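Local atomic coordinates of FAD-dependent oxidoreductase (Actinomadura kijaniata, PDB entry 3M9V), a protein that acts as a flavin-dependent oxidoreductase in the biosynthesis of the sugar D-kijanose, and is built on the plan of the acyl-CoA dehydrogenases. Residues Leu294-Glu299 with Val355-Ser360; Asp301-Ala306 with Asn348-Glu353; Asp276-Ala281 with Ser360-Ala365. One frame throughout, in Å; residues are numbered along the deposited sequence.

Interaction 1: residues Leu294-Glu299 with Val355-Ser360; sequences LTLVAE and VSDCLS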
loop_
_atom_site.group_PDB
_atom_site.type_symbol
_atom_site.label_atom_id
_atom_site.label_comp_id
_atom_site.label_asym_id
_atom_site.label_seq_id
_atom_site.Cartn_x
_atom_site.Cartn_y
_atom_site.Cartn_z
ATOM N N LEU A 294 16.598 -4.145 8.231
ATOM C CA LEU A 294 16.214 -3.679 9.572
ATOM C C LEU A 294 14.849 -3.014 9.456
ATOM O O LEU A 294 14.004 -3.133 10.345
ATOM C CB LEU A 294 17.183 -2.606 10.084
ATOM C CG LEU A 294 18.588 -3.127 10.413
ATOM C CD1 LEU A 294 19.450 -1.945 10.849
ATOM C CD2 LEU A 294 18.521 -4.217 11.473
ATOM N N THR A 295 14.634 -2.310 8.351
ATOM C CA THR A 295 13.390 -1.544 8.191
ATOM C C THR A 295 12.232 -2.524 7.976
ATOM O O THR A 295 11.225 -2.410 8.665
ATOM C CB THR A 295 13.530 -0.576 6.998
ATOM O OG1 THR A 295 14.541 0.392 7.298
ATOM C CG2 THR A 295 12.208 0.159 6.686
ATOM N N LEU A 296 12.378 -3.514 7.098
ATOM C CA LEU A 296 11.432 -4.633 6.946
ATOM C C LEU A 296 11.064 -5.346 8.257
ATOM O O LEU A 296 9.889 -5.584 8.567
ATOM C CB LEU A 296 12.004 -5.663 5.965
ATOM C CG LEU A 296 11.754 -5.327 4.483
ATOM C CD1 LEU A 296 12.358 -6.465 3.687
ATOM C CD2 LEU A 296 10.251 -5.245 4.237
ATOM N N VAL A 297 12.080 -5.659 9.054
ATOM C CA VAL A 297 11.855 -6.297 10.335
ATOM C C VAL A 297 10.956 -5.414 11.205
ATOM O O VAL A 297 10.036 -5.926 11.846
ATOM C CB VAL A 297 13.205 -6.570 11.084
ATOM C CG1 VAL A 297 12.911 -6.879 12.552
ATOM C CG2 VAL A 297 13.916 -7.751 10.378
ATOM N N ALA A 298 11.202 -4.104 11.246
ATOM C CA ALA A 298 10.408 -3.243 12.125
ATOM C C ALA A 298 8.993 -3.204 11.515
ATOM O O ALA A 298 8.012 -3.252 12.248
ATOM C CB ALA A 298 11.016 -1.817 12.219
ATOM N N GLU A 299 8.862 -3.136 10.197
ATOM C CA GLU A 299 7.537 -2.991 9.584
ATOM C C GLU A 299 6.706 -4.254 9.824
ATOM O O GLU A 299 5.529 -4.187 10.190
ATOM C CB GLU A 299 7.629 -2.733 8.068
ATOM C CG GLU A 299 8.207 -1.374 7.654
ATOM C CD GLU A 299 7.136 -0.305 7.648
ATOM O OE1 GLU A 299 5.924 -0.669 7.611
ATOM O OE2 GLU A 299 7.515 0.887 7.706
ATOM N N VAL A 355 3.838 -12.349 4.990
ATOM C CA VAL A 355 4.534 -13.552 4.541
ATOM C C VAL A 355 5.402 -13.118 3.361
ATOM O O VAL A 355 6.594 -13.443 3.298
ATOM C CB VAL A 355 3.565 -14.688 4.115
ATOM C CG1 VAL A 355 4.323 -15.792 3.411
ATOM C CG2 VAL A 355 2.817 -15.277 5.332
ATOM N N SER A 356 4.799 -12.380 2.430
ATOM C CA SER A 356 5.573 -11.925 1.282
ATOM C C SER A 356 6.834 -11.152 1.681
ATOM O O SER A 356 7.931 -11.425 1.178
ATOM C CB SER A 356 4.683 -11.175 0.281
ATOM O OG SER A 356 5.470 -10.653 -0.770
ATOM N N ASP A 357 6.725 -10.227 2.627
ATOM C CA ASP A 357 7.902 -9.443 3.006
ATOM C C ASP A 357 9.000 -10.310 3.622
ATOM O O ASP A 357 10.142 -9.904 3.565
ATOM C CB ASP A 357 7.603 -8.312 3.997
ATOM C CG ASP A 357 6.859 -7.161 3.342
ATOM O OD1 ASP A 357 6.323 -6.306 4.068
ATOM O OD2 ASP A 357 6.761 -7.119 2.101
ATOM N N CYS A 358 8.637 -11.410 4.276
ATOM C CA CYS A 358 9.560 -12.379 4.858
ATOM C C CYS A 358 10.485 -13.051 3.843
ATOM O O CYS A 358 11.652 -13.353 4.139
ATOM C CB CYS A 358 8.830 -13.422 5.705
ATOM S SG CYS A 358 8.226 -12.754 7.272
ATOM N N LEU A 359 9.969 -13.244 2.637
ATOM C CA LEU A 359 10.757 -13.793 1.543
ATOM C C LEU A 359 11.835 -12.816 1.101
ATOM O O LEU A 359 12.918 -13.244 0.687
ATOM C CB LEU A 359 9.859 -14.126 0.345
ATOM C CG LEU A 359 9.178 -15.510 0.425
ATOM C CD1 LEU A 359 7.822 -15.435 1.094
ATOM C CD2 LEU A 359 8.941 -16.165 -0.912
ATOM N N SER A 360 11.520 -11.525 1.148
ATOM C CA SER A 360 12.545 -10.520 0.899
ATOM C C SER A 360 13.657 -10.599 1.954
ATOM O O SER A 360 14.809 -10.389 1.594
ATOM C CB SER A 360 11.958 -9.109 0.915
ATOM O OG SER A 360 10.996 -9.024 -0.115
#
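Leu296 and Asp357 face each other at the narrowest point between two helical segments, with their CA atoms 7.1 Å apart and no hydrogen bond running across. Both segments belong to the C-terminal helical bundle of the acyl-CoA dehydrogenase fold, one on helix 291-323 and the other on helix 329-362. The contact is carried almost entirely by one side chain. Leu296 sets its CG anti to its own carbonyl carbon (chi1 -83°), and this directs the two methyls of the fork onto the neighbouring helix at positions one turn apart. CD2 stands nearly above the flat carboxyl group of Asp357, 4.0 Å from CG, while CD1 reaches the Ser360 CB at 3.9 Å. A branched aliphatic tip suits this place because it can straddle two small polar residues and touch their carbon atoms without competing for their oxygens.

An alanine here is likely to open a gap between the helices, since both methyls would go and the Asp357 carboxylate and Ser360 CB would lose the surface they lie against.

Asp357 also packs on Ile300, on the same helix as Leu296. Its OD1 lies 6.7 Å from Glu299 OE1, but that glutamate oxygen is salt-bridged to Arg349 of a second subunit and Glu299 OE2 is hydrogen-bonded to Tyr391 OH of the same subunit, so any repulsion between the two acids is probably softened. A third subunit covers the junction from outside: its own Tyr391 packs on Leu296, and its Arg384 bonds to the Ser356 carbonyl. Serine therefore serves a double purpose at position 360. Its CB meets the leucine methyl, whereas its hydroxyl OG is hydrogen-bonded to NH2 of Arg384 of that third subunit.

Interaction 2: residues Asp301-Ala306 with Asn348-Glu353; sequences DSRLYA and NRLAPE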
loop_
_atom_site.group_PDB
_atom_site.type_symbol
_atom_site.label_atom_id
_atom_site.label_comp_id
_atom_site.label_asym_id
_atom_site.label_seq_id
_atom_site.Cartn_x
_atom_site.Cartn_y
_atom_site.Cartn_z
ATOM N N ASP A 301 7.195 -6.478 12.270
ATOM C CA ASP A 301 6.908 -6.578 13.698
ATOM C C ASP A 301 5.644 -5.776 14.019
ATOM O O ASP A 301 4.792 -6.171 14.821
ATOM C CB ASP A 301 8.092 -5.958 14.489
ATOM C CG ASP A 301 8.097 -6.385 15.940
ATOM O OD1 ASP A 301 8.211 -7.589 16.175
ATOM O OD2 ASP A 301 7.968 -5.575 16.865
ATOM N N SER A 302 5.526 -4.588 13.436
ATOM C CA SER A 302 4.335 -3.782 13.723
ATOM C C SER A 302 3.070 -4.291 12.999
ATOM O O SER A 302 1.975 -4.332 13.569
ATOM C CB SER A 302 4.610 -2.324 13.329
ATOM O OG SER A 302 3.422 -1.536 13.348
ATOM N N ARG A 303 3.209 -4.714 11.748
ATOM C CA ARG A 303 2.088 -5.336 11.018
ATOM C C ARG A 303 1.544 -6.615 11.660
ATOM O O ARG A 303 0.339 -6.825 11.704
ATOM C CB ARG A 303 2.462 -5.643 9.564
ATOM C CG ARG A 303 2.408 -4.384 8.665
ATOM C CD ARG A 303 2.905 -4.606 7.211
ATOM N NE ARG A 303 1.973 -3.884 6.355
ATOM C CZ ARG A 303 2.067 -2.593 6.044
ATOM N NH1 ARG A 303 3.104 -1.876 6.459
ATOM N NH2 ARG A 303 1.126 -2.015 5.305
ATOM N N LEU A 304 2.433 -7.490 12.116
ATOM C CA LEU A 304 2.037 -8.674 12.871
ATOM C C LEU A 304 1.300 -8.296 14.161
ATOM O O LEU A 304 0.273 -8.894 14.507
ATOM C CB LEU A 304 3.261 -9.509 13.224
ATOM C CG LEU A 304 3.031 -10.811 14.011
ATOM C CD1 LEU A 304 2.117 -11.757 13.204
ATOM C CD2 LEU A 304 4.408 -11.484 14.181
ATOM N N TYR A 305 1.798 -7.294 14.875
ATOM C CA TYR A 305 1.068 -6.785 16.045
ATOM C C TYR A 305 -0.370 -6.340 15.714
ATOM O O TYR A 305 -1.328 -6.686 16.419
ATOM C CB TYR A 305 1.833 -5.603 16.645
ATOM C CG TYR A 305 1.320 -5.272 18.019
ATOM C CD1 TYR A 305 1.911 -5.829 19.162
ATOM C CD2 TYR A 305 0.218 -4.440 18.163
ATOM C CE1 TYR A 305 1.383 -5.567 20.423
ATOM C CE2 TYR A 305 -0.261 -4.127 19.425
ATOM C CZ TYR A 305 0.318 -4.696 20.545
ATOM O OH TYR A 305 -0.253 -4.424 21.777
ATOM N N ALA A 306 -0.534 -5.546 14.666
ATOM C CA ALA A 306 -1.832 -5.065 14.239
ATOM C C ALA A 306 -2.647 -6.278 13.758
ATOM O O ALA A 306 -3.849 -6.315 13.980
ATOM C CB ALA A 306 -1.691 -4.053 13.060
ATOM N N ASN A 348 -6.885 -10.864 5.760
ATOM C CA ASN A 348 -6.592 -11.306 4.409
ATOM C C ASN A 348 -5.712 -10.338 3.612
ATOM O O ASN A 348 -5.158 -10.702 2.580
ATOM C CB ASN A 348 -7.900 -11.492 3.627
ATOM C CG ASN A 348 -8.594 -12.783 3.993
ATOM O OD1 ASN A 348 -7.933 -13.650 4.538
ATOM N ND2 ASN A 348 -9.895 -12.927 3.718
ATOM N N ARG A 349 -5.571 -9.100 4.056
ATOM C CA ARG A 349 -4.561 -8.240 3.459
ATOM C C ARG A 349 -3.282 -8.278 4.285
ATOM O O ARG A 349 -2.198 -8.407 3.719
ATOM C CB ARG A 349 -5.055 -6.800 3.282
ATOM C CG ARG A 349 -4.213 -6.029 2.277
ATOM C CD ARG A 349 -5.004 -4.937 1.585
ATOM N NE ARG A 349 -6.196 -5.437 0.904
ATOM C CZ ARG A 349 -7.336 -4.752 0.846
ATOM N NH1 ARG A 349 -8.393 -5.246 0.221
ATOM N NH2 ARG A 349 -7.406 -3.561 1.419
ATOM N N LEU A 350 -3.366 -8.217 5.607
ATOM C CA LEU A 350 -2.125 -8.174 6.368
ATOM C C LEU A 350 -1.337 -9.474 6.351
ATOM O O LEU A 350 -0.116 -9.440 6.207
ATOM C CB LEU A 350 -2.353 -7.765 7.817
ATOM C CG LEU A 350 -2.816 -6.329 8.082
ATOM C CD1 LEU A 350 -3.269 -6.162 9.525
ATOM C CD2 LEU A 350 -1.725 -5.356 7.703
ATOM N N ALA A 351 -1.997 -10.610 6.564
ATOM C CA ALA A 351 -1.230 -11.851 6.649
ATOM C C ALA A 351 -0.439 -12.140 5.363
ATOM O O ALA A 351 0.767 -12.385 5.444
ATOM C CB ALA A 351 -2.065 -13.034 7.197
ATOM N N PRO A 352 -1.058 -12.080 4.168
ATOM C CA PRO A 352 -0.181 -12.340 3.014
ATOM C C PRO A 352 0.950 -11.331 2.793
ATOM O O PRO A 352 2.029 -11.710 2.320
ATOM C CB PRO A 352 -1.132 -12.296 1.801
ATOM C CG PRO A 352 -2.444 -12.651 2.347
ATOM C CD PRO A 352 -2.487 -12.117 3.781
ATOM N N GLU A 353 0.727 -10.068 3.148
ATOM C CA GLU A 353 1.770 -9.051 3.052
ATOM C C GLU A 353 2.943 -9.395 3.953
ATOM O O GLU A 353 4.103 -9.347 3.541
ATOM C CB GLU A 353 1.285 -7.678 3.531
ATOM C CG GLU A 353 0.952 -6.693 2.446
ATOM C CD GLU A 353 0.314 -5.443 3.052
ATOM O OE1 GLU A 353 -0.776 -5.047 2.567
ATOM O OE2 GLU A 353 0.915 -4.897 4.016
#
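The carboxylate oxygen OE2 of Glu353 is approached by two nitrogens of Arg303, NE at 2.8 Å and NH2 at 3.2 Å. The pair forms a salt bridge between the two helices. The hydrogen bond within it, from NE to OE2, is weak: the N-H points well off the oxygen, with an angle of 127° at the hydrogen. The guanidinium and carboxylate planes are turned 49° from each other, so the groups meet obliquely and do not form the flat, two-pronged pairing of an ideal arginine-carboxylate couple. Charge attraction therefore probably contributes more than directional bonding. Glu353 runs extended beyond CG and so spans the gap, while the Arg303 chain bends at chi3 and brings NE round to the acid. The NH1 of Arg303 has a further, long and weak ion pair with Glu299, one turn earlier on its own helix.

Beside this polar bridge lies an apolar patch. Leu350, one turn before Glu353, puts CD2 4.2 Å from Arg303 NE and CD1 4.4 Å from Ala306 CB. Alanine is small enough to let the leucine tip come up to the helix backbone: Leu350 CD1 is 4.3 Å from Ala306 C. Leu307 of the same helix adds to the packing on Leu350.

Pro352 has no N-H to give to the preceding turn, and helix 348-353 is kinked there. Helix 291-323 also meets a second subunit, where Asp301 makes a salt bridge with Arg338 of that subunit.

The segment axes approach to 9.7 Å with 146° between their directions, a roughly antiparallel crossing. Successive long helices joined in this way form the helical hairpin of the C-terminal four-helix bundle of acyl-CoA dehydrogenases.

Interaction 3: residues Asp276-Ala281 with Ser360-Ala365; sequences DTAVAA and SLVGGA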
loop_
_atom_site.group_PDB
_atom_site.type_symbol
_atom_site.label_atom_id
_atom_site.label_comp_id
_atom_site.label_asym_id
_atom_site.label_seq_id
_atom_site.Cartn_x
_atom_site.Cartn_y
_atom_site.Cartn_z
ATOM N N ASP A 276 8.962 -15.752 12.246
ATOM C CA ASP A 276 9.906 -16.521 13.059
ATOM C C ASP A 276 11.010 -17.132 12.219
ATOM O O ASP A 276 12.165 -17.145 12.641
ATOM C CB ASP A 276 9.198 -17.684 13.750
ATOM C CG ASP A 276 8.347 -17.206 14.900
ATOM O OD1 ASP A 276 8.422 -16.030 15.299
ATOM O OD2 ASP A 276 7.529 -18.011 15.349
ATOM N N THR A 277 10.635 -17.653 11.056
ATOM C CA THR A 277 11.572 -18.149 10.044
ATOM C C THR A 277 12.536 -17.106 9.501
ATOM O O THR A 277 13.748 -17.357 9.396
ATOM C CB THR A 277 10.814 -18.766 8.846
ATOM O OG1 THR A 277 9.973 -19.802 9.353
ATOM C CG2 THR A 277 11.770 -19.413 7.877
ATOM N N ALA A 278 11.991 -15.940 9.168
ATOM C CA ALA A 278 12.802 -14.838 8.667
ATOM C C ALA A 278 13.795 -14.358 9.719
ATOM O O ALA A 278 14.967 -14.196 9.407
ATOM C CB ALA A 278 11.960 -13.670 8.193
ATOM N N VAL A 279 13.343 -14.169 10.953
ATOM C CA VAL A 279 14.212 -13.676 12.024
ATOM C C VAL A 279 15.327 -14.699 12.283
ATOM O O VAL A 279 16.497 -14.316 12.362
ATOM C CB VAL A 279 13.360 -13.357 13.287
ATOM C CG1 VAL A 279 14.203 -12.886 14.470
ATOM C CG2 VAL A 279 12.350 -12.266 12.942
ATOM N N ALA A 280 14.983 -15.983 12.379
ATOM C CA ALA A 280 15.989 -17.025 12.590
ATOM C C ALA A 280 17.022 -16.974 11.468
ATOM O O ALA A 280 18.234 -16.990 11.749
ATOM C CB ALA A 280 15.354 -18.416 12.725
ATOM N N ALA A 281 16.557 -16.848 10.223
ATOM C CA ALA A 281 17.472 -16.711 9.090
ATOM C C ALA A 281 18.427 -15.520 9.237
ATOM O O ALA A 281 19.628 -15.633 8.961
ATOM C CB ALA A 281 16.743 -16.699 7.736
ATOM N N SER A 360 11.520 -11.525 1.148
ATOM C CA SER A 360 12.545 -10.520 0.899
ATOM C C SER A 360 13.657 -10.599 1.954
ATOM O O SER A 360 14.809 -10.389 1.594
ATOM C CB SER A 360 11.958 -9.109 0.915
ATOM O OG SER A 360 10.996 -9.024 -0.115
ATOM N N LEU A 361 13.357 -10.864 3.226
ATOM C CA LEU A 361 14.411 -11.013 4.225
ATOM C C LEU A 361 15.304 -12.236 4.013
ATOM O O LEU A 361 16.521 -12.155 4.165
ATOM C CB LEU A 361 13.820 -11.089 5.632
ATOM C CG LEU A 361 13.139 -9.767 6.001
ATOM C CD1 LEU A 361 12.252 -9.869 7.222
ATOM C CD2 LEU A 361 14.279 -8.770 6.206
ATOM N N VAL A 362 14.720 -13.409 3.805
ATOM C CA VAL A 362 15.495 -14.608 3.559
ATOM C C VAL A 362 16.213 -14.593 2.204
ATOM O O VAL A 362 17.319 -15.117 2.137
ATOM C CB VAL A 362 14.581 -15.829 3.617
ATOM C CG1 VAL A 362 15.382 -17.084 3.238
ATOM C CG2 VAL A 362 13.964 -15.917 5.008
ATOM N N GLY A 363 15.603 -14.036 1.163
ATOM C CA GLY A 363 16.135 -13.993 -0.195
ATOM C C GLY A 363 15.906 -15.292 -0.959
ATOM O O GLY A 363 15.035 -16.062 -0.560
ATOM N N GLY A 364 16.726 -15.568 -1.979
ATOM C CA GLY A 364 16.483 -16.576 -3.013
ATOM C C GLY A 364 16.233 -18.005 -2.565
ATOM O O GLY A 364 15.448 -18.737 -3.185
ATOM N N ALA A 365 16.827 -18.403 -1.442
ATOM C CA ALA A 365 16.534 -19.730 -0.886
ATOM C C ALA A 365 15.041 -19.935 -0.639
ATOM O O ALA A 365 14.576 -21.050 -0.692
ATOM C CB ALA A 365 17.293 -19.977 0.410
#
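Val362 presses one methyl, CG2, into a shallow hollow on helix 264-283 whose walls are Ala278 and Ala281. The CG2 atom lies 4.0 Å from Ala278 CA and 4.0 Å from Ala281 CB, and so bridges one turn of that helix. Both walls are alanines, whose single methyls make a low surface; this lets the branched valine settle close to the backbone, and the nearest pair of CA atoms, Ala278 and Val362, is 5.8 Å apart. The valine torsion places the methyl: with CG1 anti to the backbone N (chi1 175°), CG2 lies beside that nitrogen and is the branch that meets the alanines.

The fit also works in reverse. The CB of Ala278 is a small bump received by Leu361, 3.9 Å from its CD1 and 4.1 Å from its CB. Ala278 thus touches two consecutive residues, Leu361 through its methyl and Val362 mainly through its CA. A leucine suits the first of these positions because its long fork follows the alanine methyl and still extends toward another helix. The contact is wholly apolar, with no hydrogen bond across it.

Just beyond, helix 329-362 comes to an end. Gly363 has a positive phi (81°), which glycine adopts with little strain, and the chain turns away from helix 264-283 there. The carbonyls of Leu361 and Val362 near this end are hydrogen-bonded to the guanidinium of Arg285, shortly after helix 264-283, which adds a polar tie beside the apolar fit.

Around the contact, Leu361 packs on Ala293 and Ile300 of helix 291-323, and His371 touches Val362. The last turn of helix 329-362 is therefore lodged between helix 264-283 and helix 291-323, in the all-helical part of the chain.

How the interactions relate
From the N terminus the chain first runs through 276-281 on helix 264-283, then 294-299 and 301-306 on helix 291-323, returns along helix 329-362 through 348-353 and 355-360, and runs off its end in 360-365. The contacts are nested, none crossing: interaction 3 closes the widest loop, interaction 1 lies inside it, and interaction 2 closes the innermost. Interactions 1 and 2 follow one helix pair, their centres 10 Å apart; interaction 3 adds the preceding helix and shares Ser360 with interaction 1. Leu296 CB meets Leu361 CD2 at 3.9 Å, linking these two directly. Together they tie three successive helices of the C-terminal bundle, where neighbouring subunits also dock.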